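Local coordinates for protein anthranilate synthase component I (Streptococcus pneumoniae serotype 4, PDB 5KCK) that belongs to the anthranilate synthase component family of mixed alpha and beta enzymes built on antiparallel sheets, and pairs with a second copy of itself, at residues A39-L44 with E86-G91; S239-F244 with D402-I407; K185-P190 with E383-G388; E113-T118 with S215-A220; P48-K53 with Y60-V65. All blocks are in the same frame, centred on the assembly; numbering follows the deposited sequence.

The five contacts form two close pairs and one outlying hairpin, contact 5. Contacts 3 and 4, which cross along the chain, have centres about 6 Å apart: strands 185-186 and 211-221 adjoin in one curled sheet, with strand 242-246 of contact 2, and Glu385 and His187 of contact 3 meet Thr115 and Ser219 of contact 4. Beyond the middle of the chain, about 36 Å from contact 3 between centres, lies contact 1, about 11 Å from the centre of contact 2; both adjoin the second subunit. Contact 5 is nested in the loop contact 1 closes. Its strands and strand 403-407 of contact 2 share the eleven-stranded antiparallel sheet, uniting early and late parts of the chain.

Contact 1: residues A39-L44 with E86-G91; sequences ARFSIL and ELPFGG
One face of the Phe41 ring is covered by the pyrrolidine of Pro88, whose CG stands 3.4 Å above the aromatic plane and is displaced from the middle toward the rim. This is a CH-pi contact, with Pro88 CG 3.6 Å from the centroid and 18° off the ring normal. Pro88 CD extends the overlap along one flank, 3.7 Å from Phe41 CE1. The second ring, that of Phe89, has the backbone N of Gly91, two residues further on, over one face, 3.2 Å above the plane, while Ile43 CG2 approaches it obliquely, 3.9 Å from Phe89 CD2. Tyr129 packs with Phe89 edge-to-face.

The two pairs are side by side because Phe41 and Ile43, alternate residues of strand 41-45, project to the same side, toward the loop. In Ile43, CG1 is anti to the carbonyl carbon (chi1 -57°), which carries CD1 up to Phe89 CB at 3.6 Å. The Ile43 and Phe89 side chains cross at about a right angle.

Ser42, between them, points the other way: its OG is hydrogen-bonded to His134 and to Glu30 of the second subunit, whose strand also continues the sheet by pairing with residues 41 to 44. Phe41 and Pro88 both rest on Val131 of strand 128-133.

Between residues 39-44 and 86-91 the contact is apolar. Dispersion and CH-pi attraction hold the loop before strand 92-97 against strand 41-45, and the polar ties of the loop lie with other partners, such as the hydrogen bond of Phe89 O with Ser398 OG.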
# COMPACT_ATOMS: atom_id res chain seq x y z
N ALA A 39 4.12 -3.05 -0.34
CA ALA A 39 4.26 -3.37 1.08
C ALA A 39 3.83 -4.81 1.34
O ALA A 39 2.68 -5.18 1.09
CB ALA A 39 3.44 -2.41 1.92
N ARG A 40 4.76 -5.63 1.85
CA ARG A 40 4.51 -7.04 2.10
C ARG A 40 4.52 -7.35 3.60
O ARG A 40 3.46 -7.59 4.18
CB ARG A 40 5.51 -7.90 1.34
CG ARG A 40 5.00 -9.28 1.00
CD ARG A 40 5.58 -9.76 -0.32
NE ARG A 40 5.35 -8.79 -1.38
CZ ARG A 40 5.68 -8.98 -2.66
NH1 ARG A 40 6.26 -10.11 -3.04
NH2 ARG A 40 5.43 -8.03 -3.55
N PHE A 41 5.69 -7.34 4.25
CA PHE A 41 5.78 -7.72 5.65
C PHE A 41 6.68 -6.76 6.41
O PHE A 41 7.63 -6.21 5.87
CB PHE A 41 6.33 -9.16 5.84
CG PHE A 41 5.41 -10.23 5.30
CD1 PHE A 41 4.27 -10.61 6.00
CD2 PHE A 41 5.70 -10.88 4.11
CE1 PHE A 41 3.42 -11.60 5.51
CE2 PHE A 41 4.85 -11.88 3.61
CZ PHE A 41 3.72 -12.24 4.32
N SER A 42 6.37 -6.58 7.70
CA SER A 42 7.25 -5.90 8.64
C SER A 42 7.40 -6.77 9.87
O SER A 42 6.41 -7.25 10.43
CB SER A 42 6.72 -4.51 9.03
OG SER A 42 6.58 -3.68 7.89
N ILE A 43 8.64 -6.98 10.29
CA ILE A 43 8.95 -7.76 11.48
C ILE A 43 9.48 -6.80 12.53
O ILE A 43 10.38 -6.00 12.25
CB ILE A 43 9.97 -8.87 11.19
CG1 ILE A 43 9.46 -9.79 10.08
CG2 ILE A 43 10.29 -9.62 12.47
CD1 ILE A 43 10.59 -10.44 9.33
N LEU A 44 8.93 -6.90 13.72
CA LEU A 44 9.41 -6.19 14.89
C LEU A 44 9.69 -7.25 15.95
O LEU A 44 8.84 -8.11 16.20
CB LEU A 44 8.36 -5.18 15.36
CG LEU A 44 8.78 -3.91 16.08
CD1 LEU A 44 7.61 -2.96 16.12
CD2 LEU A 44 9.25 -4.22 17.48
N GLU A 86 3.70 -20.22 9.08
CA GLU A 86 3.37 -19.69 7.76
C GLU A 86 3.64 -18.19 7.63
O GLU A 86 3.32 -17.61 6.59
CB GLU A 86 1.90 -19.98 7.44
CG GLU A 86 0.90 -19.03 8.12
CD GLU A 86 0.97 -19.04 9.66
OE1 GLU A 86 1.58 -19.96 10.25
OE2 GLU A 86 0.42 -18.10 10.27
N LEU A 87 4.21 -17.54 8.69
CA LEU A 87 4.69 -16.17 8.65
C LEU A 87 6.13 -16.14 8.13
O LEU A 87 6.87 -17.11 8.32
CB LEU A 87 4.62 -15.53 10.03
CG LEU A 87 3.24 -15.53 10.71
CD1 LEU A 87 3.34 -15.12 12.17
CD2 LEU A 87 2.27 -14.62 9.95
N PRO A 88 6.55 -15.05 7.48
CA PRO A 88 7.90 -15.04 6.87
C PRO A 88 9.04 -15.36 7.83
O PRO A 88 9.98 -16.07 7.45
CB PRO A 88 8.01 -13.61 6.31
CG PRO A 88 6.94 -12.82 7.03
CD PRO A 88 5.83 -13.79 7.22
N PHE A 89 8.98 -14.86 9.07
CA PHE A 89 10.08 -15.02 10.02
C PHE A 89 9.82 -16.17 11.00
O PHE A 89 10.61 -17.11 11.08
CB PHE A 89 10.33 -13.69 10.75
CG PHE A 89 11.30 -13.78 11.91
CD1 PHE A 89 12.62 -14.17 11.71
CD2 PHE A 89 10.89 -13.45 13.19
CE1 PHE A 89 13.51 -14.25 12.79
CE2 PHE A 89 11.77 -13.51 14.26
CZ PHE A 89 13.08 -13.92 14.06
N GLY A 90 8.71 -16.12 11.73
CA GLY A 90 8.40 -17.23 12.63
C GLY A 90 9.38 -17.48 13.76
O GLY A 90 9.41 -18.59 14.31
N GLY A 91 10.17 -16.50 14.14
CA GLY A 91 11.14 -16.77 15.21
C GLY A 91 12.50 -17.14 14.66
O GLY A 91 12.64 -17.68 13.55

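Contact 2: residues S239-F244 with D402-I407; sequences SNYLYF and DMDLAI
With CG anti to the carbonyl carbon (chi1 -58°), Tyr241 reaches out to strand 403-407, where Asp404 holds its carboxylate up to the phenol by setting CG anti to the backbone N (chi1 -170°). The hydroxyl donates to the carboxylate, Tyr241 OH to Asp404 OD1 being 2.7 Å. OD1 is met on its syn side, somewhat out of the carboxylate plane, and that plane is turned 66° from the ring. Asp404 sits at the edge of the ring, near its plane.

Ala406, two residues on and on the same side of the strand, fills one face of the ring instead. Its CB makes a CH-pi contact 3.6 Å from the Tyr241 centroid and lies nearest the inner end of the ring, 3.4 Å from Tyr241 CG. Methyl over the face and carboxylate at the edge would together restrict how the buried phenol can tilt, and Ser259 OG adds a weak hydrogen bond to its hydroxyl.

Strand 403-407 runs between strands 393-398 and 259-264 of the large sheet. Leu405 turns from Tyr241 to pack on Leu358 of helix 354-361, while strand 242-246 pairs with a strand of the second subunit.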
# COMPACT_ATOMS: atom_id res chain seq x y z
N SER A 239 12.60 -0.11 -0.29
CA SER A 239 13.31 -1.25 -0.84
C SER A 239 12.73 -2.55 -0.30
O SER A 239 11.99 -2.57 0.69
CB SER A 239 14.80 -1.19 -0.50
OG SER A 239 15.40 -0.01 -1.02
N ASN A 240 13.10 -3.66 -0.96
CA ASN A 240 12.78 -4.98 -0.43
C ASN A 240 13.34 -5.20 0.96
O ASN A 240 12.89 -6.12 1.66
CB ASN A 240 13.31 -6.07 -1.36
CG ASN A 240 12.27 -6.55 -2.35
OD1 ASN A 240 11.07 -6.33 -2.15
ND2 ASN A 240 12.72 -7.20 -3.41
N TYR A 241 14.31 -4.38 1.38
CA TYR A 241 14.95 -4.50 2.68
C TYR A 241 15.04 -3.13 3.33
O TYR A 241 15.78 -2.26 2.87
CB TYR A 241 16.34 -5.12 2.56
CG TYR A 241 16.31 -6.46 1.91
CD1 TYR A 241 16.01 -7.60 2.65
CD2 TYR A 241 16.57 -6.61 0.56
CE1 TYR A 241 15.97 -8.85 2.07
CE2 TYR A 241 16.53 -7.87 -0.04
CZ TYR A 241 16.24 -8.98 0.74
OH TYR A 241 16.20 -10.24 0.19
N LEU A 242 14.28 -2.95 4.40
CA LEU A 242 14.43 -1.82 5.31
C LEU A 242 14.68 -2.38 6.70
O LEU A 242 14.09 -3.40 7.07
CB LEU A 242 13.20 -0.93 5.29
CG LEU A 242 13.03 -0.10 4.02
CD1 LEU A 242 11.56 0.18 3.78
CD2 LEU A 242 13.80 1.19 4.17
N TYR A 243 15.56 -1.73 7.46
CA TYR A 243 15.91 -2.29 8.75
C TYR A 243 16.48 -1.20 9.66
O TYR A 243 17.26 -0.35 9.22
CB TYR A 243 16.91 -3.45 8.61
CG TYR A 243 17.96 -3.23 7.55
CD1 TYR A 243 19.15 -2.58 7.85
CD2 TYR A 243 17.75 -3.67 6.24
CE1 TYR A 243 20.11 -2.37 6.89
CE2 TYR A 243 18.72 -3.46 5.26
CZ TYR A 243 19.90 -2.80 5.60
OH TYR A 243 20.86 -2.58 4.64
N PHE A 244 16.04 -1.25 10.91
CA PHE A 244 16.59 -0.45 12.00
C PHE A 244 16.95 -1.44 13.10
O PHE A 244 16.06 -2.01 13.74
CB PHE A 244 15.58 0.60 12.47
CG PHE A 244 16.08 1.52 13.55
CD1 PHE A 244 16.69 2.73 13.23
CD2 PHE A 244 15.92 1.19 14.89
CE1 PHE A 244 17.16 3.59 14.23
CE2 PHE A 244 16.38 2.05 15.90
CZ PHE A 244 17.01 3.24 15.57
N ASP A 402 14.74 -21.43 7.17
CA ASP A 402 14.66 -20.44 6.11
C ASP A 402 15.53 -19.23 6.45
O ASP A 402 15.86 -18.98 7.61
CB ASP A 402 13.22 -19.97 5.90
CG ASP A 402 12.36 -21.01 5.21
OD1 ASP A 402 12.91 -22.02 4.73
OD2 ASP A 402 11.13 -20.80 5.15
N MSE A 403 15.89 -18.48 5.42
CA MSE A 403 16.80 -17.36 5.58
C MSE A 403 16.58 -16.33 4.50
O MSE A 403 16.25 -16.68 3.37
CB MSE A 403 18.25 -17.85 5.54
CG MSE A 403 19.26 -16.77 5.84
SE MSE A 403 21.09 -17.43 5.79
CE MSE A 403 21.21 -17.83 3.86
N ASP A 404 16.76 -15.06 4.84
CA ASP A 404 16.68 -13.99 3.85
C ASP A 404 17.70 -12.92 4.21
O ASP A 404 17.59 -12.29 5.26
CB ASP A 404 15.27 -13.42 3.78
CG ASP A 404 15.08 -12.48 2.61
OD1 ASP A 404 16.00 -12.40 1.77
OD2 ASP A 404 14.00 -11.84 2.53
N LEU A 405 18.69 -12.72 3.34
CA LEU A 405 19.82 -11.84 3.62
C LEU A 405 19.96 -10.79 2.52
O LEU A 405 20.00 -11.13 1.33
CB LEU A 405 21.11 -12.65 3.74
CG LEU A 405 21.26 -13.55 4.96
CD1 LEU A 405 22.56 -14.30 4.88
CD2 LEU A 405 21.18 -12.74 6.25
N ALA A 406 20.04 -9.53 2.92
CA ALA A 406 20.35 -8.44 2.00
C ALA A 406 21.86 -8.16 1.96
O ALA A 406 22.57 -8.37 2.95
CB ALA A 406 19.61 -7.16 2.42
N ILE A 407 22.33 -7.69 0.81
CA ILE A 407 23.68 -7.14 0.72
C ILE A 407 23.75 -5.84 1.52
O ILE A 407 22.92 -4.95 1.33
CB ILE A 407 24.07 -6.89 -0.74
CG1 ILE A 407 23.86 -8.13 -1.61
CG2 ILE A 407 25.51 -6.38 -0.82
CD1 ILE A 407 24.07 -7.84 -3.09

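Contact 3: residues K185-P190 with E383-G388; sequences KPHIAP and ETEKRG
Glu385 OE2 is gripped from two sides of the fold: His187 ND1 donates to it at 2.7 Å, and Thr115 OG1 is hydrogen-bonded to the same oxygen, with a long and weak ion pair to Arg217 NH1 besides. The histidine bond is nearly straight, its N-H...O angle 168°, and OE2 lies almost exactly in the imidazole plane. OE2 is met on its syn side, somewhat out of the carboxylate plane. Ring and carboxylate are twisted 36° apart, and the second oxygen, Glu385 OE1, comes to 3.3 Å from His187 CB. With CG anti to the carbonyl carbon (chi1 -62°) and the chain extended beyond it, Glu385 brings its carboxylate to the ring edge.

The other ring nitrogen, His187 NE2, is hydrogen-bonded to Ser219 OG, so the imidazole is fixed in rotation at both ends. A carboxylate lying in line with ND1 would be expected to polarise the ring. Beside this pair the packing is light, Ile188 CG2 touching Thr384 OG1 at 4.0 Å, and both residues rest on Met196 of helix 190-205.

Within residues 383-388, Arg387 holds Glu383 side-on, NE to OE1 at 2.9 Å and NH2 to OE2 at 2.8 Å. Ser215 also binds Glu383 OE2, while Tyr99 makes a cation-pi contact with the arginine.

The arrangement is a His-carboxylate hydrogen bond near the surface. It joins the link between strand 185-186 and helix 190-205 to the loop that leaves helix 372-382.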
# COMPACT_ATOMS: atom_id res chain seq x y z
N LYS A 185 32.26 13.95 6.46
CA LYS A 185 33.63 14.21 6.06
C LYS A 185 34.26 12.94 5.49
O LYS A 185 34.00 11.85 6.00
CB LYS A 185 34.46 14.70 7.25
CG LYS A 185 33.82 15.84 8.06
CD LYS A 185 33.90 17.17 7.33
CE LYS A 185 33.48 18.32 8.24
NZ LYS A 185 33.75 19.65 7.63
N PRO A 186 35.08 13.06 4.45
CA PRO A 186 35.67 11.86 3.85
C PRO A 186 36.73 11.26 4.76
O PRO A 186 37.36 11.95 5.57
CB PRO A 186 36.29 12.37 2.55
CG PRO A 186 36.63 13.81 2.86
CD PRO A 186 35.53 14.30 3.79
N HIS A 187 36.92 9.94 4.65
CA HIS A 187 37.96 9.29 5.43
C HIS A 187 39.28 9.19 4.70
O HIS A 187 40.31 8.92 5.34
CB HIS A 187 37.50 7.90 5.88
CG HIS A 187 36.57 7.94 7.05
ND1 HIS A 187 36.48 6.91 7.96
CD2 HIS A 187 35.68 8.88 7.45
CE1 HIS A 187 35.59 7.22 8.88
NE2 HIS A 187 35.08 8.40 8.60
N ILE A 188 39.30 9.41 3.39
CA ILE A 188 40.55 9.51 2.64
C ILE A 188 40.48 10.72 1.73
O ILE A 188 39.40 11.23 1.40
CB ILE A 188 40.85 8.24 1.82
CG1 ILE A 188 39.85 8.10 0.67
CG2 ILE A 188 40.83 7.00 2.71
CD1 ILE A 188 40.04 6.82 -0.10
N ALA A 189 41.66 11.20 1.33
CA ALA A 189 41.74 12.31 0.40
C ALA A 189 41.18 11.91 -0.96
O ALA A 189 41.36 10.76 -1.39
CB ALA A 189 43.19 12.76 0.23
N PRO A 190 40.50 12.82 -1.65
CA PRO A 190 40.04 12.52 -3.02
C PRO A 190 41.14 12.03 -3.95
O PRO A 190 40.89 11.15 -4.78
CB PRO A 190 39.47 13.87 -3.49
CG PRO A 190 39.07 14.56 -2.24
CD PRO A 190 40.07 14.16 -1.20
N GLU A 383 42.37 -0.54 0.20
CA GLU A 383 41.57 0.12 1.23
C GLU A 383 42.32 0.12 2.55
O GLU A 383 43.05 -0.82 2.88
CB GLU A 383 40.21 -0.56 1.38
CG GLU A 383 39.31 -0.35 0.17
CD GLU A 383 37.91 -0.91 0.37
OE1 GLU A 383 37.65 -1.48 1.45
OE2 GLU A 383 37.07 -0.77 -0.56
N THR A 384 42.16 1.20 3.31
CA THR A 384 42.91 1.41 4.55
C THR A 384 42.07 1.20 5.80
O THR A 384 42.59 1.32 6.91
CB THR A 384 43.52 2.81 4.56
OG1 THR A 384 42.48 3.79 4.50
CG2 THR A 384 44.43 2.99 3.36
N GLU A 385 40.79 0.87 5.66
CA GLU A 385 39.90 0.63 6.78
C GLU A 385 39.18 -0.69 6.58
O GLU A 385 38.72 -0.98 5.48
CB GLU A 385 38.85 1.75 6.92
CG GLU A 385 39.39 3.14 7.18
CD GLU A 385 38.29 4.19 7.15
OE1 GLU A 385 37.88 4.59 6.04
OE2 GLU A 385 37.83 4.60 8.24
N LYS A 386 39.09 -1.47 7.65
CA LYS A 386 38.27 -2.68 7.62
C LYS A 386 36.84 -2.33 7.23
O LYS A 386 36.28 -1.34 7.70
CB LYS A 386 38.29 -3.34 9.00
CG LYS A 386 37.45 -4.59 9.13
CD LYS A 386 37.66 -5.19 10.51
CE LYS A 386 36.81 -6.43 10.70
NZ LYS A 386 36.76 -6.80 12.15
N ARG A 387 36.27 -3.13 6.33
CA ARG A 387 34.93 -2.82 5.82
C ARG A 387 33.87 -2.98 6.90
O ARG A 387 32.98 -2.13 7.02
CB ARG A 387 34.61 -3.70 4.61
CG ARG A 387 35.29 -3.19 3.35
CD ARG A 387 35.01 -4.04 2.14
NE ARG A 387 35.41 -3.31 0.94
CZ ARG A 387 35.02 -3.63 -0.28
NH1 ARG A 387 34.21 -4.67 -0.46
NH2 ARG A 387 35.42 -2.92 -1.32
N GLY A 388 33.94 -4.05 7.68
CA GLY A 388 32.97 -4.22 8.76
C GLY A 388 31.60 -4.59 8.22
O GLY A 388 31.45 -5.53 7.42

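Contact 4: residues E113-T118 with S215-A220; sequences EDTIGT and SQRFSA
Ile116 lies over one face of the Arg217 guanidinium while Thr115 stands at its edge, both presented by a loop that Asp114 folds into an Asx turn opposite strand 211-221. Ile116 CD1 is 3.5 Å above the guanidinium plane and centred on it, 3.6 Å from Arg217 CZ, and the two side chains meet at a slant. Thr115 and Arg217 instead run past each other in opposite directions. Thr115 OG1, in the guanidinium plane, accepts a weak bond from Arg217 NH1 at 3.1 Å, bent to 121°; the stronger partner of this hydroxyl is Glu385.

Arg217 leaves its strand with CG anti to the backbone N (chi1 175°) and turns at chi3 (-65°), which lays the flat group against Ile116 CD1. Its NH2 is bound by Lys386 O and Gln422 OE1, so hydrogen bonds in several directions hold the buried charge and fix its plane.

In the Asx turn, Asp114 OD1 accepts from Ile116 N at 2.8 Å; a further bond to OD1 from Gly117 N, at 2.7 Å and on the same face of the carboxylate, extends it to an Asx motif. The nearby arginine, not in contact with Asp114, would probably favour its charged form.

A water completes the junction, lying in the guanidinium plane and accepting from Arg217 NH1 at 2.8 Å and from Thr115 N at 3.0 Å.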
# COMPACT_ATOMS: atom_id res chain seq x y z
N GLU A 113 43.10 -1.68 9.63
CA GLU A 113 42.65 -1.14 10.90
C GLU A 113 41.14 -0.91 10.89
O GLU A 113 40.56 -0.45 9.90
CB GLU A 113 43.39 0.17 11.18
CG GLU A 113 42.93 0.95 12.39
CD GLU A 113 43.44 2.38 12.38
OE1 GLU A 113 44.23 2.71 11.47
OE2 GLU A 113 43.06 3.17 13.27
N ASP A 114 40.50 -1.25 12.01
CA ASP A 114 39.07 -1.04 12.20
C ASP A 114 38.86 0.31 12.89
O ASP A 114 39.20 0.48 14.06
CB ASP A 114 38.47 -2.17 13.04
CG ASP A 114 36.96 -2.10 13.13
OD1 ASP A 114 36.36 -1.08 12.71
OD2 ASP A 114 36.37 -3.08 13.63
N THR A 115 38.30 1.28 12.16
CA THR A 115 38.00 2.58 12.73
C THR A 115 36.59 2.69 13.28
O THR A 115 36.24 3.73 13.85
CB THR A 115 38.23 3.68 11.69
OG1 THR A 115 37.44 3.41 10.52
CG2 THR A 115 39.70 3.78 11.30
N ILE A 116 35.76 1.65 13.15
CA ILE A 116 34.39 1.67 13.64
C ILE A 116 34.21 0.75 14.84
O ILE A 116 33.65 1.14 15.86
CB ILE A 116 33.39 1.30 12.51
CG1 ILE A 116 33.45 2.32 11.37
CG2 ILE A 116 31.98 1.23 13.07
CD1 ILE A 116 32.42 2.04 10.26
N GLY A 117 34.67 -0.50 14.73
CA GLY A 117 34.65 -1.41 15.86
C GLY A 117 33.41 -2.25 16.01
O GLY A 117 33.12 -2.70 17.13
N THR A 118 32.65 -2.49 14.95
CA THR A 118 31.55 -3.43 15.05
C THR A 118 32.09 -4.85 15.12
O THR A 118 33.18 -5.14 14.59
CB THR A 118 30.61 -3.31 13.85
OG1 THR A 118 31.38 -3.23 12.64
CG2 THR A 118 29.73 -2.08 13.97
N SER A 215 35.89 1.16 -2.39
CA SER A 215 34.90 1.94 -1.68
C SER A 215 35.53 3.09 -0.90
O SER A 215 36.72 3.07 -0.57
CB SER A 215 34.08 1.06 -0.72
OG SER A 215 34.86 0.59 0.36
N GLN A 216 34.71 4.10 -0.61
CA GLN A 216 35.06 5.21 0.26
C GLN A 216 34.09 5.24 1.43
O GLN A 216 32.90 4.99 1.27
CB GLN A 216 34.95 6.56 -0.43
CG GLN A 216 36.07 6.98 -1.30
CD GLN A 216 35.93 8.44 -1.67
OE1 GLN A 216 35.57 8.78 -2.80
NE2 GLN A 216 36.18 9.31 -0.70
N ARG A 217 34.61 5.62 2.59
CA ARG A 217 33.79 5.80 3.78
C ARG A 217 33.68 7.30 4.08
O ARG A 217 34.57 8.08 3.74
CB ARG A 217 34.40 5.05 4.96
CG ARG A 217 33.70 5.25 6.29
CD ARG A 217 34.30 4.31 7.31
NE ARG A 217 34.04 2.93 6.95
CZ ARG A 217 34.66 1.88 7.48
NH1 ARG A 217 35.61 2.07 8.40
NH2 ARG A 217 34.35 0.65 7.10
N PHE A 218 32.54 7.68 4.67
CA PHE A 218 32.29 9.04 5.11
C PHE A 218 31.65 8.98 6.49
O PHE A 218 30.97 8.01 6.81
CB PHE A 218 31.37 9.81 4.14
CG PHE A 218 31.87 9.83 2.73
CD1 PHE A 218 31.63 8.75 1.88
CD2 PHE A 218 32.57 10.92 2.24
CE1 PHE A 218 32.09 8.76 0.57
CE2 PHE A 218 33.04 10.94 0.93
CZ PHE A 218 32.79 9.86 0.10
N SER A 219 31.87 10.01 7.30
CA SER A 219 31.23 10.00 8.61
C SER A 219 30.99 11.41 9.11
O SER A 219 31.63 12.37 8.67
CB SER A 219 32.04 9.18 9.63
OG SER A 219 33.26 9.82 9.98
N ALA A 220 30.02 11.53 10.02
CA ALA A 220 29.64 12.81 10.61
C ALA A 220 29.30 12.61 12.08
O ALA A 220 28.85 11.53 12.49
CB ALA A 220 28.44 13.43 9.90
O HOH W 1 36.80 0.08 9.90

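Contact 5: residues P48-K53 with Y60-V65; sequences PVFEIK and YQNGQV
Strands 50-55 and 58-61 run antiparallel, with Lys53 and Tyr60 a hydrogen-bonded pair (Lys53 N to Tyr60 O 3.1 Å, Tyr60 N to Lys53 O 2.8 Å) and Ile52 opposite Gln61 a non-hydrogen-bonded one. Asn62 N adds a bond to Glu51 O of 3.0 Å. Beyond it, where the second strand turns off, the Asn62 side chain takes over: its OD1 receives Glu51 N at 2.8 Å, with the donor nearly in line with the amide C=O. The same amide uses ND2 for a weak bond of 3.5 Å to Val49 O, so one side chain serves both a donor and an acceptor of the neighbouring backbone.

Phe50 is sandwiched. Gln61 NE2 lies over the centre of one ring face, 3.4 Å above the plane, and Val49 CG1 over the opposite face at 3.9 Å. Gln61 gets there with CG anti to its backbone N (chi1 -177°) and an extended chain; its amide is inclined 47° to the ring. Ile52 is directed to the buried side, against Leu74 and Val77 of helix 70-78.

Glu51 OE1 takes a hydrogen bond from a water at 2.8 Å that in turn accepts from Gly63 N, while Glu51 OE2 is bound to His122 on strand 121-126.

Gln61 to Gln64 form a type I' beta turn, with the Asn-Gly pair classic for that turn at its corners, and Val49 and Phe50 together face Val125 in a classic beta bulge. The whole is a beta meander at one margin of the large antiparallel sheet.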
# COMPACT_ATOMS: atom_id res chain seq x y z
N PRO A 48 15.12 -10.47 23.26
CA PRO A 48 15.72 -11.70 22.73
C PRO A 48 16.16 -12.63 23.85
O PRO A 48 16.55 -12.20 24.93
CB PRO A 48 16.92 -11.18 21.94
CG PRO A 48 17.32 -9.94 22.69
CD PRO A 48 16.03 -9.32 23.17
N VAL A 49 16.08 -13.94 23.58
CA VAL A 49 16.55 -14.94 24.53
C VAL A 49 18.07 -15.03 24.55
O VAL A 49 18.68 -15.24 25.60
CB VAL A 49 15.90 -16.30 24.20
CG1 VAL A 49 16.47 -17.42 25.10
CG2 VAL A 49 14.40 -16.22 24.37
N PHE A 50 18.71 -14.87 23.38
CA PHE A 50 20.15 -14.99 23.23
C PHE A 50 20.70 -13.84 22.40
O PHE A 50 20.04 -13.34 21.48
CB PHE A 50 20.60 -16.26 22.48
CG PHE A 50 20.21 -17.53 23.14
CD1 PHE A 50 20.59 -17.79 24.45
CD2 PHE A 50 19.50 -18.48 22.43
CE1 PHE A 50 20.23 -18.98 25.05
CE2 PHE A 50 19.15 -19.67 23.02
CZ PHE A 50 19.51 -19.93 24.34
N GLU A 51 21.95 -13.50 22.70
CA GLU A 51 22.81 -12.71 21.83
C GLU A 51 23.95 -13.60 21.37
O GLU A 51 24.63 -14.22 22.19
CB GLU A 51 23.37 -11.50 22.58
CG GLU A 51 24.36 -10.68 21.79
CD GLU A 51 25.05 -9.62 22.63
OE1 GLU A 51 25.84 -9.99 23.53
OE2 GLU A 51 24.80 -8.42 22.39
N ILE A 52 24.15 -13.68 20.06
CA ILE A 52 25.24 -14.46 19.49
C ILE A 52 26.13 -13.52 18.70
O ILE A 52 25.65 -12.82 17.80
CB ILE A 52 24.73 -15.61 18.62
CG1 ILE A 52 23.84 -16.52 19.47
CG2 ILE A 52 25.91 -16.38 18.03
CD1 ILE A 52 23.29 -17.69 18.73
N LYS A 53 27.41 -13.50 19.04
CA LYS A 53 28.31 -12.49 18.52
C LYS A 53 29.68 -13.10 18.29
O LYS A 53 30.12 -13.97 19.05
CB LYS A 53 28.36 -11.30 19.50
CG LYS A 53 29.70 -10.63 19.66
CD LYS A 53 29.81 -9.93 21.01
CE LYS A 53 28.88 -8.73 21.11
NZ LYS A 53 29.07 -8.01 22.41
N TYR A 60 30.78 -15.72 21.17
CA TYR A 60 30.10 -15.52 22.45
C TYR A 60 28.62 -15.82 22.33
O TYR A 60 27.99 -15.49 21.31
CB TYR A 60 30.25 -14.09 22.95
CG TYR A 60 31.67 -13.64 23.17
CD1 TYR A 60 32.39 -13.04 22.15
CD2 TYR A 60 32.29 -13.79 24.41
CE1 TYR A 60 33.68 -12.61 22.33
CE2 TYR A 60 33.59 -13.36 24.62
CZ TYR A 60 34.28 -12.77 23.57
OH TYR A 60 35.57 -12.35 23.74
N GLN A 61 28.06 -16.43 23.37
CA GLN A 61 26.62 -16.56 23.54
C GLN A 61 26.27 -16.03 24.92
O GLN A 61 26.69 -16.60 25.93
CB GLN A 61 26.15 -18.01 23.39
CG GLN A 61 24.63 -18.16 23.49
CD GLN A 61 24.18 -19.61 23.47
OE1 GLN A 61 24.90 -20.50 23.91
NE2 GLN A 61 22.98 -19.85 22.95
N ASN A 62 25.49 -14.94 24.96
CA ASN A 62 25.18 -14.23 26.21
C ASN A 62 26.44 -14.04 27.05
O ASN A 62 26.42 -14.30 28.26
CB ASN A 62 24.11 -14.97 27.01
CG ASN A 62 22.72 -14.76 26.46
OD1 ASN A 62 22.54 -14.30 25.33
ND2 ASN A 62 21.71 -15.12 27.25
N GLY A 63 27.54 -13.65 26.42
CA GLY A 63 28.76 -13.38 27.13
C GLY A 63 29.66 -14.58 27.38
O GLY A 63 30.81 -14.39 27.78
N GLN A 64 29.18 -15.80 27.15
CA GLN A 64 29.99 -16.99 27.39
C GLN A 64 30.72 -17.40 26.12
O GLN A 64 30.15 -17.39 25.03
CB GLN A 64 29.13 -18.15 27.90
CG GLN A 64 28.15 -17.78 29.01
CD GLN A 64 27.43 -19.00 29.58
OE1 GLN A 64 26.28 -19.26 29.25
NE2 GLN A 64 28.12 -19.74 30.45
N VAL A 65 31.99 -17.76 26.28
CA VAL A 65 32.82 -18.19 25.16
C VAL A 65 32.36 -19.56 24.68
O VAL A 65 32.16 -20.48 25.49
CB VAL A 65 34.30 -18.21 25.58
CG1 VAL A 65 35.14 -18.95 24.56
CG2 VAL A 65 34.83 -16.80 25.78
O HOH W 2 27.35 -12.30 23.69